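Local coordinates for protein lectin 2 (Agrocybe aegerita, PDB 4TQJ) that recognises glycans that end in a non-reducing terminal N-acetylglucosamine, as a fungal lectin with a beta-propeller fold, at residues K45-N50 / G72-F77; I269-F272 / G277-A280; V299-A304 / H338-V343; Y307-N312 / Q318-V323. The protein carries 1 engineered substitution. All blocks are in the same frame, centred on the assembly; numbering follows the deposited sequence.

Contact 1: residues K45-N50 / G72-F77; sequences KNFAQN and GDIVGF
Phe47 reaches across to Ile74 and Gly76 with its ring, and the ring does all the touching from its segment. From CB, CG turns opposite the carbonyl carbon and beside the backbone N (chi1 -61°), which carries the ring toward strand 73-77. Phe47 CG is 4.0 Å from Ile74 CG2. Along the CD2-CE2 edge, Phe47 CD2 and CE2 each come to 3.7 Å from Ile74 CG2, and this methyl sits over the middle of one ring face, 13° off the normal, as a CH-pi contact. Along the CD1-CE1 edge the ring meets backbone obliquely: Phe47 CE1 is 3.6 Å from Gly76 N and also approaches Gly76 CA. Gly76 has no side chain, so the ring can lie against its N and CA. At the far end, Phe47 CZ closes on Ile74 CG2 at 3.9 Å. In the propeller, 45-50 belongs to the link from strand 41-44 of one blade to strand 60-64 of the next, and strand 73-77 is the second strand of that next blade, so the ring packs the link against the blade it leads into. The backbone of Phe47 has a positive phi, and with Ala48 it forms a G1 beta bulge. Phe47 N bonds to Asn46 OD1 at 2.7 Å, in the carbonyl plane and on a lone pair; the same oxygen also accepts from Trp54 NE1. The Trp54 indole meets the Phe47 ring with planes at about 40°, and Arg61 NH1 bonds to Phe47 O.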
loop_
_atom_site.group_PDB
_atom_site.type_symbol
_atom_site.label_atom_id
_atom_site.label_comp_id
_atom_site.label_asym_id
_atom_site.label_seq_id
_atom_site.Cartn_x
_atom_site.Cartn_y
_atom_site.Cartn_z
ATOM N N LYS A 45 -3.707 21.833 -2.313
ATOM C CA LYS A 45 -3.771 23.045 -3.124
ATOM C C LYS A 45 -2.552 23.914 -2.874
ATOM O O LYS A 45 -2.638 24.982 -2.262
ATOM C CB LYS A 45 -5.056 23.829 -2.837
ATOM C CG LYS A 45 -6.310 23.167 -3.401
ATOM C CD LYS A 45 -7.584 23.873 -2.949
ATOM C CE LYS A 45 -8.802 23.369 -3.721
ATOM N NZ LYS A 45 -8.955 21.890 -3.655
ATOM N N ASN A 46 -1.409 23.436 -3.344
ATOM C CA ASN A 46 -0.152 24.122 -3.155
ATOM C C ASN A 46 0.910 23.390 -3.985
ATOM O O ASN A 46 0.578 22.460 -4.710
ATOM C CB ASN A 46 0.207 24.147 -1.667
ATOM C CG ASN A 46 1.029 25.370 -1.283
ATOM O OD1 ASN A 46 1.959 25.753 -1.990
ATOM N ND2 ASN A 46 0.682 25.994 -0.157
ATOM N N PHE A 47 2.167 23.814 -3.901
ATOM C CA PHE A 47 3.233 23.173 -4.668
ATOM C C PHE A 47 2.979 23.218 -6.174
ATOM O O PHE A 47 3.392 22.323 -6.899
ATOM C CB PHE A 47 3.377 21.712 -4.250
ATOM C CG PHE A 47 3.739 21.528 -2.813
ATOM C CD1 PHE A 47 5.027 21.793 -2.372
ATOM C CD2 PHE A 47 2.798 21.074 -1.898
ATOM C CE1 PHE A 47 5.372 21.611 -1.037
ATOM C CE2 PHE A 47 3.135 20.896 -0.568
ATOM C CZ PHE A 47 4.423 21.163 -0.138
ATOM N N ALA A 48 2.318 24.267 -6.646
ATOM C CA ALA A 48 1.844 24.293 -8.024
ATOM C C ALA A 48 2.076 25.630 -8.734
ATOM O O ALA A 48 2.241 26.671 -8.091
ATOM C CB ALA A 48 0.364 23.920 -8.063
ATOM N N GLN A 49 2.081 25.581 -10.066
ATOM C CA GLN A 49 2.234 26.762 -10.908
ATOM C C GLN A 49 1.224 27.836 -10.512
ATOM O O GLN A 49 1.555 29.018 -10.415
ATOM C CB GLN A 49 2.001 26.386 -12.378
ATOM C CG GLN A 49 2.199 27.531 -13.362
ATOM C CD GLN A 49 3.663 27.847 -13.600
ATOM O OE1 GLN A 49 4.545 27.078 -13.222
ATOM N NE2 GLN A 49 3.927 28.979 -14.238
ATOM N N ASN A 50 -0.014 27.413 -10.285
ATOM C CA ASN A 50 -1.088 28.344 -9.959
ATOM C C ASN A 50 -1.625 28.190 -8.543
ATOM O O ASN A 50 -2.744 28.604 -8.254
ATOM C CB ASN A 50 -2.216 28.233 -10.984
ATOM C CG ASN A 50 -1.730 28.474 -12.393
ATOM O OD1 ASN A 50 -0.891 29.345 -12.623
ATOM N ND2 ASN A 50 -2.238 27.692 -13.347
ATOM N N GLY A 72 4.715 8.173 2.020
ATOM C CA GLY A 72 5.391 9.256 1.335
ATOM C C GLY A 72 4.721 10.609 1.460
ATOM O O GLY A 72 3.524 10.755 1.226
ATOM N N ASP A 73 5.520 11.606 1.818
ATOM C CA ASP A 73 5.056 12.959 2.028
ATOM C C ASP A 73 5.478 13.819 0.861
ATOM O O ASP A 73 6.453 13.495 0.174
ATOM C CB ASP A 73 5.693 13.519 3.294
ATOM C CG ASP A 73 5.532 12.590 4.472
ATOM O OD1 ASP A 73 4.378 12.241 4.781
ATOM O OD2 ASP A 73 6.559 12.198 5.067
ATOM N N ILE A 74 4.753 14.915 0.652
ATOM C CA ILE A 74 5.101 15.890 -0.369
ATOM C C ILE A 74 6.156 16.823 0.174
ATOM O O ILE A 74 5.991 17.390 1.252
ATOM C CB ILE A 74 3.897 16.751 -0.755
ATOM C CG1 ILE A 74 2.695 15.872 -1.092
ATOM C CG2 ILE A 74 4.252 17.667 -1.913
ATOM C CD1 ILE A 74 2.915 14.979 -2.257
ATOM N N VAL A 75 7.246 16.989 -0.573
ATOM C CA VAL A 75 8.315 17.874 -0.150
ATOM C C VAL A 75 8.636 18.875 -1.255
ATOM O O VAL A 75 8.853 18.493 -2.407
ATOM C CB VAL A 75 9.590 17.096 0.198
ATOM C CG1 VAL A 75 10.637 18.042 0.746
ATOM C CG2 VAL A 75 9.297 15.960 1.180
ATOM N N GLY A 76 8.645 20.155 -0.901
ATOM C CA GLY A 76 8.946 21.208 -1.844
ATOM C C GLY A 76 10.089 22.066 -1.353
ATOM O O GLY A 76 10.093 22.500 -0.197
ATOM N N PHE A 77 11.070 22.296 -2.222
ATOM C CA PHE A 77 12.164 23.210 -1.916
ATOM C C PHE A 77 11.780 24.556 -2.506
ATOM O O PHE A 77 11.996 24.798 -3.690
ATOM C CB PHE A 77 13.493 22.708 -2.508
ATOM C CG PHE A 77 14.002 21.444 -1.870
ATOM C CD1 PHE A 77 15.021 21.489 -0.925
ATOM C CD2 PHE A 77 13.458 20.211 -2.202
ATOM C CE1 PHE A 77 15.495 20.327 -0.331
ATOM C CE2 PHE A 77 13.918 19.040 -1.605
ATOM C CZ PHE A 77 14.939 19.105 -0.663
#

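Contact 2: residues I269-F272 / G277-A280; sequences INDF and GWQA
The link between two propeller blades, running from strand 266-269 to strand 285-288, folds back on itself where Trp278 meets Asp271 and Phe272. Both Phe272 and Trp278 are buried. The indole lies over the backbone of Phe272: Phe272 CA stands 3.4 Å from the centroid of the five-membered ring of Trp278 and only 12° off its normal, a CH-pi contact. Further along, the two aromatic side chains run side by side in the same direction, their rings tilted 49° to each other, neither stacked nor edge-to-face, with Phe272 CD1 3.6 Å from Trp278 CZ2. Phe272 also reaches Tyr307 and Ala309 of the following blade, and Trp278 meets His283 edge-to-face. The polar part gathers on one carboxylate oxygen. Asp271 OD1 accepts the backbone N-H of Phe272 at 2.8 Å through its anti lone pair, which fastens the carboxylate to its own main chain. It also takes the indole N-H, so two donors grip it and would be expected to favour the charged carboxylate. The carboxylate and indole planes stand nearly perpendicular, 83° apart. Trp278 NE1 is 2.9 Å from Asp271 OD1, met nearly end-on to the C-O bond but tilted out of the indole plane.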
loop_
_atom_site.group_PDB
_atom_site.type_symbol
_atom_site.label_atom_id
_atom_site.label_comp_id
_atom_site.label_asym_id
_atom_site.label_seq_id
_atom_site.Cartn_x
_atom_site.Cartn_y
_atom_site.Cartn_z
ATOM N N ILE A 269 26.459 -4.609 -25.009
ATOM C CA ILE A 269 25.350 -4.577 -25.952
ATOM C C ILE A 269 25.753 -3.630 -27.081
ATOM O O ILE A 269 26.144 -2.482 -26.823
ATOM C CB ILE A 269 24.071 -4.003 -25.321
ATOM C CG1 ILE A 269 23.632 -4.802 -24.095
ATOM C CG2 ILE A 269 22.933 -3.944 -26.347
ATOM C CD1 ILE A 269 22.628 -4.037 -23.259
ATOM N N ASN A 270 25.652 -4.092 -28.324
ATOM C CA ASN A 270 25.980 -3.226 -29.456
ATOM C C ASN A 270 24.769 -2.444 -29.980
ATOM O O ASN A 270 24.496 -2.404 -31.185
ATOM C CB ASN A 270 26.710 -3.993 -30.569
ATOM C CG ASN A 270 25.791 -4.897 -31.371
ATOM O OD1 ASN A 270 24.668 -5.202 -30.956
ATOM N ND2 ASN A 270 26.268 -5.337 -32.539
ATOM N N ASP A 271 24.069 -1.790 -29.061
ATOM C CA ASP A 271 22.884 -1.002 -29.392
ATOM C C ASP A 271 22.626 0.024 -28.293
ATOM O O ASP A 271 23.315 0.022 -27.278
ATOM C CB ASP A 271 21.670 -1.899 -29.530
ATOM C CG ASP A 271 20.767 -1.487 -30.684
ATOM O OD1 ASP A 271 20.422 -0.290 -30.804
ATOM O OD2 ASP A 271 20.410 -2.375 -31.485
ATOM N N PHE A 272 21.629 0.877 -28.512
ATOM C CA PHE A 272 21.245 1.938 -27.566
ATOM C C PHE A 272 22.205 3.128 -27.591
ATOM O O PHE A 272 22.024 4.092 -26.847
ATOM C CB PHE A 272 21.059 1.397 -26.134
ATOM C CG PHE A 272 19.974 0.351 -26.016
ATOM C CD1 PHE A 272 18.645 0.684 -26.227
ATOM C CD2 PHE A 272 20.290 -0.969 -25.715
ATOM C CE1 PHE A 272 17.650 -0.263 -26.135
ATOM C CE2 PHE A 272 19.300 -1.925 -25.614
ATOM C CZ PHE A 272 17.964 -1.563 -25.820
ATOM N N GLY A 277 21.808 5.289 -33.877
ATOM C CA GLY A 277 20.812 6.322 -34.096
ATOM C C GLY A 277 20.069 6.803 -32.860
ATOM O O GLY A 277 19.130 7.588 -32.977
ATOM N N TRP A 278 20.484 6.348 -31.679
ATOM C CA TRP A 278 19.823 6.775 -30.462
ATOM C C TRP A 278 20.264 8.186 -30.105
ATOM O O TRP A 278 21.462 8.461 -29.976
ATOM C CB TRP A 278 20.097 5.799 -29.321
ATOM C CG TRP A 278 19.521 4.436 -29.575
ATOM C CD1 TRP A 278 20.063 3.454 -30.349
ATOM C CD2 TRP A 278 18.297 3.899 -29.043
ATOM N NE1 TRP A 278 19.245 2.353 -30.358
ATOM C CE2 TRP A 278 18.159 2.594 -29.559
ATOM C CE3 TRP A 278 17.296 4.405 -28.201
ATOM C CZ2 TRP A 278 17.069 1.769 -29.239
ATOM C CZ3 TRP A 278 16.200 3.597 -27.902
ATOM C CH2 TRP A 278 16.097 2.293 -28.419
ATOM N N GLN A 279 19.287 9.076 -29.953
ATOM C CA GLN A 279 19.554 10.477 -29.671
ATOM C C GLN A 279 18.871 10.929 -28.382
ATOM O O GLN A 279 17.734 10.557 -28.105
ATOM C CB GLN A 279 19.071 11.350 -30.837
ATOM C CG GLN A 279 19.574 10.915 -32.218
ATOM C CD GLN A 279 18.713 11.488 -33.349
ATOM O OE1 GLN A 279 18.241 12.618 -33.265
ATOM N NE2 GLN A 279 18.475 10.691 -34.383
ATOM N N ALA A 280 19.565 11.761 -27.615
ATOM C CA ALA A 280 19.041 12.276 -26.354
ATOM C C ALA A 280 17.702 12.996 -26.519
ATOM O O ALA A 280 16.808 12.861 -25.684
ATOM C CB ALA A 280 20.055 13.203 -25.726
#

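Contact 3: residues V299-A304 / H338-V343; sequences VGFGNA and HRRFVV
Phe301 packs against Arg340 and Val342, which touch it in different ways. Over one ring face passes the aliphatic part of Arg340, its CD 4.1 Å from the Phe301 ring centroid in a CH-pi contact; at the edge, in the ring plane, Val342 CG2 comes to 3.7 Å from Phe301 CE2. Arg340 and Phe301 run alongside each other, pointing opposite ways, and the arginine chain bends at chi3 (-74°), which brings Arg340 NH1 back to 3.7 Å from Phe301 CB. The neighbouring valines fit less closely, Val299 CG1 and Val342 CG2 being 4.1 Å apart. The two strands belong to adjacent propeller blades, 297-301 being the second strand of one and 339-343 the first of the next. Their axes run nearly antiparallel, 9.4 Å apart at closest, too far for backbone pairing, so the strands meet through side chains. Beyond the tight hydrocarbon part comes a polar, watered end. There one water, in the plane of the guanidinium at its edge, accepts from Arg340 NH1 at 2.8 Å and lies 3.1 Å from Phe301 O, to which it can donate, although other acceptors compete for its protons. Arg340 NH1 also donates to Phe327 O, in the link between the two blades.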
loop_
_atom_site.group_PDB
_atom_site.type_symbol
_atom_site.label_atom_id
_atom_site.label_comp_id
_atom_site.label_asym_id
_atom_site.label_seq_id
_atom_site.Cartn_x
_atom_site.Cartn_y
_atom_site.Cartn_z
ATOM N N VAL A 299 16.366 -0.756 -21.246
ATOM C CA VAL A 299 15.129 -0.432 -21.944
ATOM C C VAL A 299 15.261 0.891 -22.695
ATOM O O VAL A 299 15.706 1.892 -22.134
ATOM C CB VAL A 299 13.951 -0.251 -20.968
ATOM C CG1 VAL A 299 12.666 -0.004 -21.759
ATOM C CG2 VAL A 299 13.825 -1.453 -20.029
ATOM N N GLY A 300 14.856 0.906 -23.957
ATOM C CA GLY A 300 14.984 2.111 -24.759
ATOM C C GLY A 300 13.793 2.379 -25.655
ATOM O O GLY A 300 13.341 1.497 -26.380
ATOM N N PHE A 301 13.296 3.610 -25.616
ATOM C CA PHE A 301 12.178 4.024 -26.454
ATOM C C PHE A 301 12.758 4.574 -27.755
ATOM O O PHE A 301 13.152 5.737 -27.834
ATOM C CB PHE A 301 11.310 5.059 -25.730
ATOM C CG PHE A 301 10.567 4.493 -24.536
ATOM C CD1 PHE A 301 9.253 4.061 -24.658
ATOM C CD2 PHE A 301 11.199 4.355 -23.302
ATOM C CE1 PHE A 301 8.569 3.504 -23.561
ATOM C CE2 PHE A 301 10.523 3.806 -22.199
ATOM C CZ PHE A 301 9.205 3.390 -22.329
ATOM N N GLY A 302 12.842 3.702 -28.758
ATOM C CA GLY A 302 13.444 4.045 -30.032
ATOM C C GLY A 302 12.436 4.629 -31.006
ATOM O O GLY A 302 11.436 5.230 -30.600
ATOM N N ASN A 303 12.698 4.448 -32.295
ATOM C CA ASN A 303 11.843 5.006 -33.335
ATOM C C ASN A 303 10.574 4.183 -33.545
ATOM O O ASN A 303 9.476 4.715 -33.506
ATOM C CB ASN A 303 12.619 5.136 -34.653
ATOM C CG ASN A 303 13.719 6.172 -34.575
ATOM O OD1 ASN A 303 13.484 7.298 -34.138
ATOM N ND2 ASN A 303 14.933 5.792 -34.983
ATOM N N ALA A 304 10.736 2.884 -33.758
ATOM C CA ALA A 304 9.606 2.024 -34.073
ATOM C C ALA A 304 8.852 1.577 -32.820
ATOM O O ALA A 304 7.752 1.053 -32.908
ATOM C CB ALA A 304 10.060 0.815 -34.865
ATOM N N HIS A 338 5.715 14.590 -23.718
ATOM C CA HIS A 338 5.176 13.366 -23.149
ATOM C C HIS A 338 6.109 12.792 -22.090
ATOM O O HIS A 338 7.315 13.071 -22.081
ATOM C CB HIS A 338 4.855 12.354 -24.257
ATOM C CG HIS A 338 4.087 12.947 -25.401
ATOM N ND1 HIS A 338 4.515 12.868 -26.709
ATOM C CD2 HIS A 338 2.919 13.631 -25.430
ATOM C CE1 HIS A 338 3.646 13.483 -27.494
ATOM N NE2 HIS A 338 2.670 13.957 -26.743
ATOM N N ARG A 339 5.537 12.024 -21.172
ATOM C CA ARG A 339 6.313 11.453 -20.085
ATOM C C ARG A 339 6.245 9.943 -20.173
ATOM O O ARG A 339 5.164 9.375 -20.272
ATOM C CB ARG A 339 5.772 11.931 -18.740
ATOM C CG ARG A 339 6.087 13.384 -18.417
ATOM C CD ARG A 339 5.575 13.765 -17.028
ATOM N NE ARG A 339 5.975 15.122 -16.644
ATOM C CZ ARG A 339 5.234 16.210 -16.840
ATOM N NH1 ARG A 339 4.048 16.108 -17.412
ATOM N NH2 ARG A 339 5.678 17.405 -16.458
ATOM N N ARG A 340 7.399 9.286 -20.147
ATOM C CA ARG A 340 7.409 7.828 -20.119
ATOM C C ARG A 340 8.159 7.277 -18.905
ATOM O O ARG A 340 9.132 7.876 -18.443
ATOM C CB ARG A 340 7.957 7.260 -21.433
ATOM C CG ARG A 340 6.951 7.386 -22.595
ATOM C CD ARG A 340 7.645 7.361 -23.948
ATOM N NE ARG A 340 8.328 8.628 -24.210
ATOM C CZ ARG A 340 9.023 8.884 -25.314
ATOM N NH1 ARG A 340 9.123 7.965 -26.256
ATOM N NH2 ARG A 340 9.617 10.058 -25.477
ATOM N N PHE A 341 7.672 6.149 -18.390
ATOM C CA PHE A 341 8.238 5.526 -17.202
ATOM C C PHE A 341 8.339 4.023 -17.388
ATOM O O PHE A 341 7.531 3.402 -18.092
ATOM C CB PHE A 341 7.377 5.806 -15.960
ATOM C CG PHE A 341 6.936 7.243 -15.818
ATOM C CD1 PHE A 341 7.612 8.107 -14.984
ATOM C CD2 PHE A 341 5.833 7.722 -16.522
ATOM C CE1 PHE A 341 7.192 9.435 -14.841
ATOM C CE2 PHE A 341 5.418 9.042 -16.388
ATOM C CZ PHE A 341 6.095 9.895 -15.536
ATOM N N VAL A 342 9.337 3.443 -16.743
ATOM C CA VAL A 342 9.514 2.001 -16.717
ATOM C C VAL A 342 9.564 1.590 -15.246
ATOM O O VAL A 342 10.587 1.755 -14.576
ATOM C CB VAL A 342 10.792 1.575 -17.456
ATOM C CG1 VAL A 342 10.884 0.053 -17.524
ATOM C CG2 VAL A 342 10.841 2.210 -18.870
ATOM N N VAL A 343 8.433 1.098 -14.741
ATOM C CA VAL A 343 8.263 0.791 -13.316
ATOM C C VAL A 343 7.275 -0.358 -13.120
ATOM O O VAL A 343 6.405 -0.565 -13.940
ATOM C CB VAL A 343 7.736 2.020 -12.510
ATOM C CG1 VAL A 343 8.771 3.147 -12.447
ATOM C CG2 VAL A 343 6.420 2.515 -13.070
HETATM O O HOH W 1 10.919 7.733 -28.435
#

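Contact 4: residues Y307-N312 / Q318-V323; sequences YVALNN and QSAKLV
Tyr307, Val308 and Leu310 face Leu322, Lys321 and Gln318 across the beta hairpin of strands 306-309 and 321-324, the third and fourth strands of one propeller blade. Backbone bonds set the register. Val308 and Lys321 form an antiparallel hydrogen-bonded pair, N to O at 3.0 Å in both directions, and Tyr307 with Leu322 is the non-hydrogen-bonded pair beside it. Further on the strands part: a water bridges Leu310 N and Ser319 O, before Gln318 N bonds directly to Leu310 O at 2.9 Å. Weaker CA-H...O contacts add to the ladder, Ala320 CA lying 3.2 Å from Val308 O. Apolar packing takes both faces of the hairpin. On the Tyr307 face, with CG opposite its backbone N (chi1 175°), Leu322 swings CD1 over the tyrosine ring, toward the rim, 4.0 Å from the centroid; Leu322 CB meets Tyr307 CE1. On the Val308 face, Val308 CG2 touches Val323 CG2 at 3.7 Å, the two valines crossing at about a right angle. The polar side chains meet near the turn, where the amide planes of Asn312 and Gln318 stand 76° apart. Asn312 ND2 bonds to Thr316 OG1, leaving OD1 turned to Gln318 NE2, 2.8 Å away and donating within its own amide plane.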
loop_
_atom_site.group_PDB
_atom_site.type_symbol
_atom_site.label_atom_id
_atom_site.label_comp_id
_atom_site.label_asym_id
_atom_site.label_seq_id
_atom_site.Cartn_x
_atom_site.Cartn_y
_atom_site.Cartn_z
ATOM N N TYR A 307 12.708 -1.001 -27.284
ATOM C CA TYR A 307 13.713 -2.057 -27.381
ATOM C C TYR A 307 14.228 -2.432 -26.002
ATOM O O TYR A 307 14.316 -1.584 -25.109
ATOM C CB TYR A 307 14.879 -1.599 -28.256
ATOM C CG TYR A 307 14.473 -1.430 -29.691
ATOM C CD1 TYR A 307 14.696 -2.439 -30.623
ATOM C CD2 TYR A 307 13.832 -0.281 -30.114
ATOM C CE1 TYR A 307 14.305 -2.291 -31.951
ATOM C CE2 TYR A 307 13.436 -0.125 -31.441
ATOM C CZ TYR A 307 13.668 -1.132 -32.350
ATOM O OH TYR A 307 13.270 -0.962 -33.665
ATOM N N VAL A 308 14.570 -3.701 -25.829
ATOM C CA VAL A 308 15.056 -4.179 -24.543
ATOM C C VAL A 308 16.208 -5.144 -24.747
ATOM O O VAL A 308 16.199 -5.945 -25.684
ATOM C CB VAL A 308 13.940 -4.905 -23.756
ATOM C CG1 VAL A 308 14.519 -5.676 -22.596
ATOM C CG2 VAL A 308 12.843 -3.912 -23.307
ATOM N N ALA A 309 17.211 -5.051 -23.885
ATOM C CA ALA A 309 18.234 -6.083 -23.809
ATOM C C ALA A 309 18.206 -6.629 -22.394
ATOM O O ALA A 309 18.360 -5.880 -21.434
ATOM C CB ALA A 309 19.607 -5.534 -24.143
ATOM N N LEU A 310 17.983 -7.928 -22.273
ATOM C CA LEU A 310 17.898 -8.575 -20.971
ATOM C C LEU A 310 19.251 -9.048 -20.447
ATOM O O LEU A 310 20.053 -9.638 -21.179
ATOM C CB LEU A 310 16.931 -9.755 -21.022
ATOM C CG LEU A 310 15.479 -9.417 -21.363
ATOM C CD1 LEU A 310 14.665 -10.703 -21.459
ATOM C CD2 LEU A 310 14.873 -8.437 -20.336
ATOM N N ASN A 311 19.476 -8.775 -19.164
ATOM C CA ASN A 311 20.654 -9.189 -18.415
ATOM C C ASN A 311 20.609 -10.694 -18.211
ATOM O O ASN A 311 19.571 -11.234 -17.826
ATOM C CB ASN A 311 20.618 -8.479 -17.055
ATOM C CG ASN A 311 21.921 -8.583 -16.283
ATOM O OD1 ASN A 311 22.603 -9.605 -16.311
ATOM N ND2 ASN A 311 22.260 -7.512 -15.560
ATOM N N ASN A 312 21.717 -11.378 -18.477
ATOM C CA ASN A 312 21.770 -12.828 -18.300
ATOM C C ASN A 312 21.742 -13.160 -16.802
ATOM O O ASN A 312 21.489 -14.303 -16.397
ATOM C CB ASN A 312 23.024 -13.422 -18.989
ATOM C CG ASN A 312 22.927 -13.383 -20.512
ATOM O OD1 ASN A 312 21.894 -13.736 -21.081
ATOM N ND2 ASN A 312 24.000 -12.939 -21.177
ATOM N N GLN A 318 21.835 -10.332 -23.301
ATOM C CA GLN A 318 21.334 -10.777 -24.585
ATOM C C GLN A 318 21.268 -9.585 -25.540
ATOM O O GLN A 318 21.342 -8.427 -25.121
ATOM C CB GLN A 318 19.923 -11.368 -24.426
ATOM C CG GLN A 318 19.873 -12.658 -23.630
ATOM C CD GLN A 318 20.517 -13.803 -24.387
ATOM O OE1 GLN A 318 20.349 -13.923 -25.604
ATOM N NE2 GLN A 318 21.277 -14.638 -23.678
ATOM N N SER A 319 21.105 -9.878 -26.822
ATOM C CA SER A 319 20.894 -8.837 -27.824
ATOM C C SER A 319 19.612 -8.036 -27.583
ATOM O O SER A 319 18.649 -8.517 -26.981
ATOM C CB SER A 319 20.861 -9.452 -29.231
ATOM O OG SER A 319 22.133 -9.964 -29.574
ATOM N N ALA A 320 19.613 -6.804 -28.059
ATOM C CA ALA A 320 18.444 -5.961 -27.974
ATOM C C ALA A 320 17.425 -6.440 -28.992
ATOM O O ALA A 320 17.792 -6.808 -30.095
ATOM C CB ALA A 320 18.830 -4.533 -28.254
ATOM N N LYS A 321 16.150 -6.447 -28.621
ATOM C CA LYS A 321 15.093 -6.732 -29.583
ATOM C C LYS A 321 13.913 -5.782 -29.387
ATOM O O LYS A 321 13.763 -5.170 -28.326
ATOM C CB LYS A 321 14.659 -8.202 -29.509
ATOM C CG LYS A 321 14.412 -8.721 -28.091
ATOM C CD LYS A 321 14.478 -10.252 -28.041
ATOM C CE LYS A 321 13.162 -10.867 -27.590
ATOM N NZ LYS A 321 13.242 -12.368 -27.482
ATOM N N LEU A 322 13.096 -5.627 -30.422
ATOM C CA LEU A 322 11.912 -4.782 -30.325
ATOM C C LEU A 322 10.848 -5.574 -29.575
ATOM O O LEU A 322 10.478 -6.669 -29.997
ATOM C CB LEU A 322 11.407 -4.405 -31.721
ATOM C CG LEU A 322 10.102 -3.618 -31.847
ATOM C CD1 LEU A 322 10.237 -2.232 -31.240
ATOM C CD2 LEU A 322 9.702 -3.516 -33.315
ATOM N N VAL A 323 10.363 -5.037 -28.463
ATOM C CA VAL A 323 9.401 -5.787 -27.648
ATOM C C VAL A 323 7.978 -5.234 -27.700
ATOM O O VAL A 323 7.031 -5.920 -27.327
ATOM C CB VAL A 323 9.845 -5.890 -26.183
ATOM C CG1 VAL A 323 11.170 -6.614 -26.082
ATOM C CG2 VAL A 323 9.911 -4.495 -25.524
HETATM O O HOH W 2 17.120 -9.309 -24.825
#

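How the contacts relate
Contacts 2, 3 and 4 cluster on one side of the propeller, their centres 12 to 14 Å apart, while contact 1 lies 36 Å from contact 2, centre to centre, across the middle of the chain. Contacts 1 and 2 nevertheless use matching inter-blade links, each with a Phe beside an Asn or Asp whose OD1 accepts from that Phe N and a Trp NE1. Contact 2 packs on the blade that holds 299-304 and contact 4: Trp278 CZ3 is 3.5 Å from Gly302 N, and Ile269 CD1 is 3.5 Å from Ala309 CB. Contact 4 is nested inside the loop closed by contact 3, and Gly300 O probably bonds to Tyr307 N at 2.7 Å.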